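Local coordinates for protein ancestral congerin Con-anc (PDB 3AJY) that binds beta-galactosides, here a galactose-glucose disaccharide, as a reconstructed ancestor of the fish galectins called congerins, at residues Phe17-Gly22 with Glu87-Phe92; Arg30-Val35 with His45-Phe50. One frame throughout, in Å; residues are numbered along the deposited sequence.

How the contacts relate
Both contacts are antiparallel strand pairs, one in each sheet of the galectin sandwich. Contact 1 lies in the five-stranded sheet, and its outer face is partly exposed. Contact 2 is more buried and lies in the sheet that carries the sugar. The two meet in the core between the sheets, where I88 packs on I33, L46 and H48, and V20 on I33. The centres of contact 1 and contact 2 are about 13 Å apart. The chemistry differs on the outward faces. Contact 1 has threonines, a glutamate and a phenylalanine there. Contact 2 has charged and polar side chains that hold one another and the bound galactose and glucose.

Contact 1: Phe17-Gly22 with Glu87-Phe92; sequences FLTVGG and EITITF
T19 and T89 face each other across a non-hydrogen-bonded pair of antiparallel strands. Their hydroxyls join the two side chains, with OG1 of T19 2.7 Å from OG1 of T89; either could be the donor. In both residues OG1 is anti to the carbonyl carbon (chi1 -60° and -62°), which brings the two oxygens together on the outer face of the sheet. The CG2 of T19 turns the other way and lies 3.7 Å from OE2 of E87. The far oxygen of that carboxylate, OE1, is hydrogen-bonded to the hydroxyl of Y85.

F17 can be followed outward from the backbone. Its CB lies near CG2 of T89. F17 CG is 4.1 Å from CB of T91, and CD2 comes closer to the same atom. F17 CE2 then reaches CG2 of T91 at 3.7 Å, while CE1 and CZ pass near OG1 of T91. T91 thus sits over one face of the F17 ring, in a CH-pi contact with its CB 4.0 Å from the centroid. The hydroxyl of T91 is hydrogen-bonded to the backbone O of K16.

The strands 18-24 and 85-92 are neighbours in the five-stranded sheet of the galectin beta-sandwich. L18 pairs with I90 and V20 with I88 through two hydrogen bonds each. L18 N to I90 O is 2.8 Å. These four side chains form the inward face, where each packs on the opposite sheet or on strand 127-134. V20 CG2 lies 4.1 Å from CB of I88. L18 also packs on L5 of the second subunit.

Contact 2: Arg30-Val35 with His45-Phe50; sequences RFSINV and HLDHRF. With GAL (beta-D-galactopyranose), chain C; BGC (beta-D-glucopyranose), chain B.
The hairpin of strands 30-35 and 41-52 carries much of the galectin carbohydrate site, with R30, H45, D47 and R49 on its sugar-facing side. R30 grips D47 side-on, with NE and NH1 both bonded to OD2. The NE bond uses the syn lone pair of OD2. R30 NH1 meets D47 OD2 from above the carboxylate plane, at 2.8 Å. R49 NH1 takes the anti lone pair of the same oxygen, so three N-H groups hold OD2. This network probably fixes both guanidinium groups for the sugar. R30 NH1 also donates to O3 of the galactose, and R49 NH2 to O3 of the glucose.

H45 is held by N34. Its ND1 donates to OD1 of N34 at 2.6 Å, with the amide and ring planes only 7° apart. With ND1 so engaged, H45 presents NE2, the other ring nitrogen, to the galactose, 2.8 Å from its O4. E72, N62 and Y52 add further bonds to the galactose, and W69 lies against the H45 ring.

The other face of the hairpin points into the core. The F31 and H48 rings form an offset stack there, with centroids 4.5 Å apart. F31 O accepts two bonds from H48, which arrive from opposite faces of its carbonyl plane: one from the backbone N at 2.7 Å, the other from ND1 at 2.9 Å.

Contact 1: Phe17-Gly22 with Glu87-Phe92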
loop_
_atom_site.group_PDB
_atom_site.type_symbol
_atom_site.label_atom_id
_atom_site.label_comp_id
_atom_site.label_asym_id
_atom_site.label_seq_id
_atom_site.Cartn_x
_atom_site.Cartn_y
_atom_site.Cartn_z
ATOM N N PHE A 17 -7.122 2.459 10.100
ATOM C CA PHE A 17 -5.894 1.988 10.721
ATOM C C PHE A 17 -4.858 1.637 9.667
ATOM O O PHE A 17 -5.094 0.774 8.822
ATOM C CB PHE A 17 -6.180 0.761 11.600
ATOM C CG PHE A 17 -6.990 1.066 12.816
ATOM C CD1 PHE A 17 -8.364 1.301 12.717
ATOM C CD2 PHE A 17 -6.383 1.114 14.077
ATOM C CE1 PHE A 17 -9.116 1.582 13.858
ATOM C CE2 PHE A 17 -7.135 1.400 15.221
ATOM C CZ PHE A 17 -8.505 1.630 15.108
ATOM N N LEU A 18 -3.727 2.331 9.703
ATOM C CA LEU A 18 -2.660 2.085 8.756
ATOM C C LEU A 18 -1.598 1.246 9.428
ATOM O O LEU A 18 -1.002 1.691 10.397
ATOM C CB LEU A 18 -2.036 3.409 8.267
ATOM C CG LEU A 18 -0.857 3.340 7.285
ATOM C CD1 LEU A 18 -1.321 3.117 5.833
ATOM C CD2 LEU A 18 -0.014 4.615 7.377
ATOM N N THR A 19 -1.358 0.048 8.901
ATOM C CA THR A 19 -0.268 -0.804 9.367
ATOM C C THR A 19 0.825 -0.872 8.305
ATOM O O THR A 19 0.546 -1.229 7.171
ATOM C CB THR A 19 -0.763 -2.253 9.645
ATOM O OG1 THR A 19 -1.786 -2.219 10.651
ATOM C CG2 THR A 19 0.378 -3.125 10.126
ATOM N N VAL A 20 2.054 -0.527 8.688
ATOM C CA VAL A 20 3.205 -0.740 7.818
ATOM C C VAL A 20 4.137 -1.802 8.427
ATOM O O VAL A 20 4.345 -1.854 9.653
ATOM C CB VAL A 20 3.980 0.568 7.534
ATOM C CG1 VAL A 20 3.166 1.478 6.621
ATOM C CG2 VAL A 20 4.357 1.298 8.831
ATOM N N GLY A 21 4.692 -2.632 7.556
ATOM C CA GLY A 21 5.645 -3.658 7.962
ATOM C C GLY A 21 6.860 -3.671 7.043
ATOM O O GLY A 21 6.790 -3.216 5.907
ATOM N N GLY A 22 7.977 -4.197 7.534
ATOM C CA GLY A 22 9.186 -4.231 6.726
ATOM C C GLY A 22 10.296 -4.809 7.543
ATOM O O GLY A 22 10.039 -5.415 8.601
ATOM N N GLU A 87 6.924 -3.627 12.721
ATOM C CA GLU A 87 5.540 -3.411 12.356
ATOM C C GLU A 87 4.959 -2.298 13.197
ATOM O O GLU A 87 5.182 -2.244 14.411
ATOM C CB GLU A 87 4.719 -4.692 12.482
ATOM C CG GLU A 87 3.439 -4.667 11.661
ATOM C CD GLU A 87 2.494 -5.808 12.035
ATOM O OE1 GLU A 87 2.778 -6.958 11.648
ATOM O OE2 GLU A 87 1.478 -5.549 12.718
ATOM N N ILE A 88 4.233 -1.401 12.545
ATOM C CA ILE A 88 3.674 -0.233 13.215
ATOM C C ILE A 88 2.256 0.000 12.725
ATOM O O ILE A 88 1.990 -0.097 11.540
ATOM C CB ILE A 88 4.559 1.036 12.960
ATOM C CG1 ILE A 88 5.991 0.790 13.441
ATOM C CG2 ILE A 88 4.015 2.261 13.671
ATOM C CD1 ILE A 88 7.030 1.724 12.786
ATOM N N THR A 89 1.338 0.290 13.638
ATOM C CA THR A 89 -0.041 0.667 13.257
ATOM C C THR A 89 -0.384 2.066 13.771
ATOM O O THR A 89 -0.122 2.401 14.938
ATOM C CB THR A 89 -1.077 -0.380 13.742
ATOM O OG1 THR A 89 -0.801 -1.639 13.108
ATOM C CG2 THR A 89 -2.506 0.031 13.390
ATOM N N ILE A 90 -0.968 2.874 12.890
ATOM C CA ILE A 90 -1.271 4.277 13.174
ATOM C C ILE A 90 -2.730 4.563 12.850
ATOM O O ILE A 90 -3.249 4.130 11.825
ATOM C CB ILE A 90 -0.411 5.247 12.303
ATOM C CG1 ILE A 90 1.092 4.971 12.488
ATOM C CG2 ILE A 90 -0.740 6.705 12.661
ATOM C CD1 ILE A 90 1.992 5.678 11.449
ATOM N N THR A 91 -3.390 5.285 13.735
ATOM C CA THR A 91 -4.728 5.774 13.460
ATOM C C THR A 91 -4.786 7.138 14.097
ATOM O O THR A 91 -3.908 7.487 14.884
ATOM C CB THR A 91 -5.842 4.831 14.038
ATOM O OG1 THR A 91 -7.115 5.235 13.521
ATOM C CG2 THR A 91 -5.888 4.896 15.535
ATOM N N PHE A 92 -5.812 7.906 13.776
ATOM C CA PHE A 92 -5.916 9.245 14.321
ATOM C C PHE A 92 -7.328 9.791 14.362
ATOM O O PHE A 92 -8.167 9.400 13.568
ATOM C CB PHE A 92 -5.034 10.218 13.525
ATOM C CG PHE A 92 -5.437 10.385 12.093
ATOM C CD1 PHE A 92 -4.994 9.491 11.125
ATOM C CD2 PHE A 92 -6.208 11.469 11.697
ATOM C CE1 PHE A 92 -5.348 9.650 9.803
ATOM C CE2 PHE A 92 -6.565 11.643 10.363
ATOM C CZ PHE A 92 -6.137 10.732 9.413
#

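Contact 2: Arg30-Val35 with His45-Phe50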
loop_
_atom_site.group_PDB
_atom_site.type_symbol
_atom_site.label_atom_id
_atom_site.label_comp_id
_atom_site.label_asym_id
_atom_site.label_seq_id
_atom_site.Cartn_x
_atom_site.Cartn_y
_atom_site.Cartn_z
ATOM N N ARG A 30 18.875 4.863 11.994
ATOM C CA ARG A 30 17.492 5.317 12.201
ATOM C C ARG A 30 16.635 4.831 11.048
ATOM O O ARG A 30 17.145 4.551 9.966
ATOM C CB ARG A 30 17.431 6.852 12.245
ATOM C CG ARG A 30 17.886 7.485 10.907
ATOM C CD ARG A 30 18.500 8.884 11.011
ATOM N NE ARG A 30 17.503 9.897 11.242
ATOM C CZ ARG A 30 17.312 11.010 10.535
ATOM N NH1 ARG A 30 16.332 11.798 10.910
ATOM N NH2 ARG A 30 18.076 11.353 9.491
ATOM N N PHE A 31 15.330 4.711 11.272
ATOM C CA PHE A 31 14.390 4.640 10.172
ATOM C C PHE A 31 13.112 5.349 10.588
ATOM O O PHE A 31 12.790 5.401 11.785
ATOM C CB PHE A 31 14.161 3.190 9.702
ATOM C CG PHE A 31 13.160 2.427 10.525
ATOM C CD1 PHE A 31 13.527 1.860 11.737
ATOM C CD2 PHE A 31 11.849 2.265 10.074
ATOM C CE1 PHE A 31 12.592 1.141 12.504
ATOM C CE2 PHE A 31 10.915 1.554 10.833
ATOM C CZ PHE A 31 11.293 1.000 12.047
ATOM N N SER A 32 12.399 5.914 9.615
ATOM C CA SER A 32 11.205 6.710 9.897
ATOM C C SER A 32 10.001 6.281 9.087
ATOM O O SER A 32 10.119 5.743 7.987
ATOM C CB SER A 32 11.463 8.210 9.693
ATOM O OG SER A 32 11.791 8.490 8.345
ATOM N N ILE A 33 8.835 6.472 9.694
ATOM C CA ILE A 33 7.565 6.367 9.011
ATOM C C ILE A 33 7.039 7.779 8.955
ATOM O O ILE A 33 7.088 8.491 9.947
ATOM C CB ILE A 33 6.592 5.425 9.779
ATOM C CG1 ILE A 33 7.187 4.007 9.856
ATOM C CG2 ILE A 33 5.194 5.444 9.138
ATOM C CD1 ILE A 33 7.621 3.398 8.475
ATOM N N ASN A 34 6.582 8.199 7.779
ATOM C CA ASN A 34 6.121 9.562 7.559
ATOM C C ASN A 34 4.752 9.593 6.899
ATOM O O ASN A 34 4.533 8.965 5.869
ATOM C CB ASN A 34 7.121 10.302 6.671
ATOM C CG ASN A 34 8.521 10.192 7.189
ATOM O OD1 ASN A 34 8.876 10.818 8.189
ATOM N ND2 ASN A 34 9.330 9.385 6.524
ATOM N N VAL A 35 3.828 10.326 7.495
ATOM C CA VAL A 35 2.520 10.457 6.900
ATOM C C VAL A 35 2.089 11.920 6.876
ATOM O O VAL A 35 2.268 12.640 7.852
ATOM C CB VAL A 35 1.482 9.543 7.599
ATOM C CG1 VAL A 35 1.866 8.067 7.405
ATOM C CG2 VAL A 35 1.410 9.833 9.078
ATOM N N HIS A 45 5.992 12.362 11.650
ATOM C CA HIS A 45 7.280 11.793 11.281
ATOM C C HIS A 45 7.664 10.976 12.514
ATOM O O HIS A 45 7.862 11.523 13.593
ATOM C CB HIS A 45 8.263 12.932 11.016
ATOM C CG HIS A 45 9.710 12.545 11.064
ATOM N ND1 HIS A 45 10.316 11.794 10.075
ATOM C CD2 HIS A 45 10.697 12.889 11.931
ATOM C CE1 HIS A 45 11.607 11.663 10.352
ATOM N NE2 HIS A 45 11.863 12.316 11.471
ATOM N N LEU A 46 7.759 9.665 12.345
ATOM C CA LEU A 46 8.079 8.776 13.425
ATOM C C LEU A 46 9.479 8.197 13.196
ATOM O O LEU A 46 9.641 7.245 12.439
ATOM C CB LEU A 46 6.981 7.698 13.485
ATOM C CG LEU A 46 6.895 6.636 14.565
ATOM C CD1 LEU A 46 6.516 7.249 15.923
ATOM C CD2 LEU A 46 5.846 5.588 14.122
ATOM N N ASP A 47 10.487 8.779 13.847
ATOM C CA ASP A 47 11.890 8.431 13.588
ATOM C C ASP A 47 12.414 7.542 14.704
ATOM O O ASP A 47 12.476 7.963 15.860
ATOM C CB ASP A 47 12.750 9.704 13.472
ATOM C CG ASP A 47 14.028 9.502 12.641
ATOM O OD1 ASP A 47 14.075 8.583 11.800
ATOM O OD2 ASP A 47 14.998 10.290 12.810
ATOM N N HIS A 48 12.772 6.310 14.358
ATOM C CA HIS A 48 13.284 5.336 15.324
ATOM C C HIS A 48 14.783 5.330 15.243
ATOM O O HIS A 48 15.373 4.774 14.315
ATOM C CB HIS A 48 12.736 3.954 15.029
ATOM C CG HIS A 48 11.261 3.953 14.772
ATOM N ND1 HIS A 48 10.721 4.234 13.534
ATOM C CD2 HIS A 48 10.213 3.744 15.605
ATOM C CE1 HIS A 48 9.403 4.170 13.608
ATOM N NE2 HIS A 48 9.068 3.875 14.854
ATOM N N ARG A 49 15.392 5.966 16.227
ATOM C CA ARG A 49 16.817 6.223 16.192
ATOM C C ARG A 49 17.541 5.252 17.108
ATOM O O ARG A 49 17.482 5.365 18.336
ATOM C CB ARG A 49 17.105 7.679 16.573
ATOM C CG ARG A 49 16.013 8.613 16.159
ATOM C CD ARG A 49 16.415 9.772 15.301
ATOM N NE ARG A 49 16.733 10.958 16.059
ATOM C CZ ARG A 49 16.507 12.227 15.689
ATOM N NH1 ARG A 49 15.882 12.552 14.565
ATOM N NH2 ARG A 49 16.910 13.193 16.489
ATOM N N PHE A 50 18.203 4.279 16.499
ATOM C CA PHE A 50 19.109 3.416 17.218
ATOM C C PHE A 50 20.280 4.250 17.726
ATOM O O PHE A 50 20.668 4.165 18.893
ATOM C CB PHE A 50 19.605 2.307 16.296
ATOM C CG PHE A 50 18.493 1.482 15.702
ATOM C CD1 PHE A 50 17.912 1.840 14.486
ATOM C CD2 PHE A 50 18.020 0.357 16.367
ATOM C CE1 PHE A 50 16.882 1.085 13.936
ATOM C CE2 PHE A 50 16.993 -0.402 15.826
ATOM C CZ PHE A 50 16.415 -0.040 14.621
HETATM C C1 GAL C . 16.416 16.196 12.408
HETATM C C2 GAL C . 16.729 15.215 11.284
HETATM C C3 GAL C . 15.544 15.078 10.331
HETATM C C4 GAL C . 14.266 14.777 11.124
HETATM C C5 GAL C . 14.060 15.830 12.218
HETATM C C6 GAL C . 12.798 15.601 13.069
HETATM O O2 GAL C . 17.864 15.659 10.577
HETATM O O3 GAL C . 15.828 14.026 9.428
HETATM O O4 GAL C . 14.357 13.486 11.696
HETATM O O5 GAL C . 15.195 15.879 13.061
HETATM O O6 GAL C . 12.623 16.682 13.977
HETATM C C2 BGC B . 17.844 17.507 16.775
HETATM C C3 BGC B . 17.609 16.499 15.660
HETATM C C4 BGC B . 17.488 17.175 14.283
HETATM C C5 BGC B . 18.688 18.117 14.102
HETATM C C6 BGC B . 18.749 18.888 12.785
HETATM C C1 BGC B . 19.011 18.398 16.372
HETATM O O1 BGC B . 19.183 19.379 17.348
HETATM O O2 BGC B . 18.147 16.831 17.980
HETATM O O3 BGC B . 16.452 15.790 15.997
HETATM O O4 BGC B . 17.540 16.168 13.297
HETATM O O5 BGC B . 18.685 19.040 15.161
HETATM O O6 BGC B . 17.548 19.616 12.666
HETATM O O HOH W 1 14.501 8.816 9.021
#